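Local coordinates for protein putative cytochrome P450 120 (Synechocystis sp., PDB 2VE3) that binds heme and retinoic acid and probably acts as a cytochrome P450 monooxygenase, inserting oxygen into an organic substrate, at residues 281-286 and 299-304. Sequence-based numbering, arbitrary orientation.
Sequences RQEQNK and KKMPYL
The Glu283 carboxylate reaches the backbone amides of Tyr303 and Leu304 in the first turn of helix 302-314 and shows how one acidic group can serve the start of a helix from another part of the chain. Its side chain runs fully extended, with CG anti to the backbone N (chi1 178°), and this carries the carboxylate across from helix 274-285 to the backbone of 301-304. Each oxygen takes a separate amide. OE2 accepts from Tyr303 N at 2.7 Å through its syn lone pair, the N-H...O angle being 154°. OE1 accepts from Leu304 N at 3.1 Å, also on its syn side but 18° out of the carboxylate plane. Gripped at both oxygens, the group has little freedom to rotate about its last torsion, and the partial positive charge of the helix start would be expected to favour its ionised form.

The tight part of the contact surrounds this fork. Tyr303 CB lies 3.2 Å from Glu283 OE2, and Pro302 CD approaches the same oxygen to 3.3 Å; the proline nitrogen, lacking a hydrogen, offers it no bond. Met301 CB, 3.6 Å from Glu283 OE1, and Leu304 close the inner side, where both side chains continue onto Thr406 of helix 394-411. The Tyr303 side chain leads away from the carboxylate and touches Ile276 and Val280. Towards solvent the contact thins: the exposed side chain of Lys300 leads away from helix 274-285.

Just after the N-cap residue Met301, then, two first-turn amides are taken by a carboxylate from the preceding long helix. In the cytochrome P450 fold this ties the J helix (274-285) to the start of the K helix (302-314), which carries the family's ExxR motif, across the short J' helix (295-298).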
loop_
_atom_site.group_PDB
_atom_site.type_symbol
_atom_site.label_atom_id
_atom_site.label_comp_id
_atom_site.label_asym_id
_atom_site.label_seq_id
_atom_site.Cartn_x
_atom_site.Cartn_y
_atom_site.Cartn_z
ATOM N N ARG A 281 -3.065 2.553 -25.116
ATOM C CA ARG A 281 -2.100 2.368 -26.180
ATOM C C ARG A 281 -2.217 3.476 -27.226
ATOM O O ARG A 281 -1.215 3.962 -27.722
ATOM C CB ARG A 281 -2.266 0.988 -26.825
ATOM C CG ARG A 281 -1.110 0.587 -27.755
ATOM C CD ARG A 281 -1.169 -0.897 -28.158
ATOM N NE ARG A 281 -0.776 -1.792 -27.062
ATOM C CZ ARG A 281 -1.487 -2.836 -26.630
ATOM N NH1 ARG A 281 -2.649 -3.167 -27.191
ATOM N NH2 ARG A 281 -1.018 -3.573 -25.636
ATOM N N GLN A 282 -3.453 3.849 -27.550
ATOM C CA GLN A 282 -3.748 4.922 -28.491
ATOM C C GLN A 282 -3.181 6.240 -27.966
ATOM O O GLN A 282 -2.714 7.083 -28.739
ATOM C CB GLN A 282 -5.265 5.024 -28.717
ATOM C CG GLN A 282 -5.698 6.175 -29.641
ATOM C CD GLN A 282 -7.220 6.372 -29.748
ATOM O OE1 GLN A 282 -7.755 6.567 -30.849
ATOM N NE2 GLN A 282 -7.915 6.338 -28.605
ATOM N N GLU A 283 -3.218 6.404 -26.643
ATOM C CA GLU A 283 -2.691 7.590 -25.989
ATOM C C GLU A 283 -1.177 7.668 -26.117
ATOM O O GLU A 283 -0.639 8.725 -26.446
ATOM C CB GLU A 283 -3.115 7.640 -24.518
ATOM C CG GLU A 283 -2.566 8.828 -23.756
ATOM C CD GLU A 283 -3.037 8.870 -22.320
ATOM O OE1 GLU A 283 -2.703 7.942 -21.534
ATOM O OE2 GLU A 283 -3.742 9.841 -21.989
ATOM N N GLN A 284 -0.495 6.551 -25.865
ATOM C CA GLN A 284 0.973 6.522 -25.924
ATOM C C GLN A 284 1.496 6.499 -27.362
ATOM O O GLN A 284 2.715 6.553 -27.582
ATOM C CB GLN A 284 1.559 5.365 -25.099
ATOM C CG GLN A 284 0.914 4.029 -25.363
ATOM C CD GLN A 284 1.566 2.872 -24.634
ATOM O OE1 GLN A 284 1.725 2.871 -23.412
ATOM N NE2 GLN A 284 1.932 1.866 -25.391
ATOM N N ASN A 285 0.577 6.419 -28.326
ATOM C CA ASN A 285 0.915 6.420 -29.752
ATOM C C ASN A 285 0.851 7.818 -30.349
ATOM O O ASN A 285 1.600 8.137 -31.277
ATOM C CB ASN A 285 0.004 5.473 -30.546
ATOM C CG ASN A 285 0.377 4.002 -30.376
ATOM O OD1 ASN A 285 -0.305 3.126 -30.905
ATOM N ND2 ASN A 285 1.445 3.725 -29.642
ATOM N N LYS A 286 -0.055 8.637 -29.821
ATOM C CA LYS A 286 -0.135 10.053 -30.178
ATOM C C LYS A 286 1.045 10.840 -29.588
ATOM O O LYS A 286 1.159 12.056 -29.783
ATOM C CB LYS A 286 -1.469 10.653 -29.719
ATOM C CG LYS A 286 -2.692 10.095 -30.443
ATOM C CD LYS A 286 -3.953 10.900 -30.118
ATOM C CE LYS A 286 -5.211 10.030 -30.156
ATOM N NZ LYS A 286 -5.366 9.243 -31.426
ATOM N N LYS A 299 4.143 12.381 -17.817
ATOM C CA LYS A 299 3.230 13.469 -17.426
ATOM C C LYS A 299 2.286 13.882 -18.554
ATOM O O LYS A 299 1.460 14.778 -18.382
ATOM C CB LYS A 299 4.012 14.687 -16.929
ATOM C CG LYS A 299 4.480 14.580 -15.497
ATOM C CD LYS A 299 5.652 15.507 -15.259
ATOM C CE LYS A 299 6.160 15.435 -13.822
ATOM N NZ LYS A 299 6.738 14.109 -13.499
ATOM N N LYS A 300 2.419 13.227 -19.704
ATOM C CA LYS A 300 1.527 13.435 -20.848
ATOM C C LYS A 300 0.535 12.271 -21.014
ATOM O O LYS A 300 0.158 11.902 -22.135
ATOM C CB LYS A 300 2.348 13.604 -22.134
ATOM C CG LYS A 300 3.230 14.852 -22.200
ATOM C CD LYS A 300 3.473 15.234 -23.662
ATOM C CE LYS A 300 4.474 16.381 -23.818
ATOM N NZ LYS A 300 5.887 15.882 -23.895
ATOM N N MET A 301 0.101 11.694 -19.901
ATOM C CA MET A 301 -0.782 10.530 -19.966
ATOM C C MET A 301 -2.033 10.710 -19.110
ATOM O O MET A 301 -2.207 9.983 -18.129
ATOM C CB MET A 301 -0.019 9.258 -19.552
ATOM C CG MET A 301 1.068 8.826 -20.522
ATOM S SD MET A 301 2.282 7.684 -19.800
ATOM C CE MET A 301 3.400 7.543 -21.189
ATOM N N PRO A 302 -2.902 11.681 -19.468
ATOM C CA PRO A 302 -4.142 11.942 -18.728
ATOM C C PRO A 302 -5.138 10.770 -18.681
ATOM O O PRO A 302 -5.807 10.583 -17.660
ATOM C CB PRO A 302 -4.769 13.124 -19.493
ATOM C CG PRO A 302 -4.183 13.048 -20.864
ATOM C CD PRO A 302 -2.758 12.623 -20.595
ATOM N N TYR A 303 -5.277 10.021 -19.773
ATOM C CA TYR A 303 -6.191 8.888 -19.755
ATOM C C TYR A 303 -5.657 7.739 -18.885
ATOM O O TYR A 303 -6.420 7.126 -18.153
ATOM C CB TYR A 303 -6.508 8.382 -21.166
ATOM C CG TYR A 303 -7.469 7.223 -21.129
ATOM C CD1 TYR A 303 -8.806 7.423 -20.806
ATOM C CD2 TYR A 303 -7.025 5.913 -21.370
ATOM C CE1 TYR A 303 -9.687 6.368 -20.753
ATOM C CE2 TYR A 303 -7.903 4.841 -21.298
ATOM C CZ TYR A 303 -9.225 5.079 -20.998
ATOM O OH TYR A 303 -10.096 4.039 -20.942
ATOM N N LEU A 304 -4.354 7.453 -18.969
ATOM C CA LEU A 304 -3.738 6.436 -18.109
ATOM C C LEU A 304 -3.900 6.842 -16.644
ATOM O O LEU A 304 -4.234 6.005 -15.796
ATOM C CB LEU A 304 -2.262 6.207 -18.465
ATOM C CG LEU A 304 -1.461 5.232 -17.592
ATOM C CD1 LEU A 304 -2.079 3.824 -17.588
ATOM C CD2 LEU A 304 -0.008 5.151 -18.010
#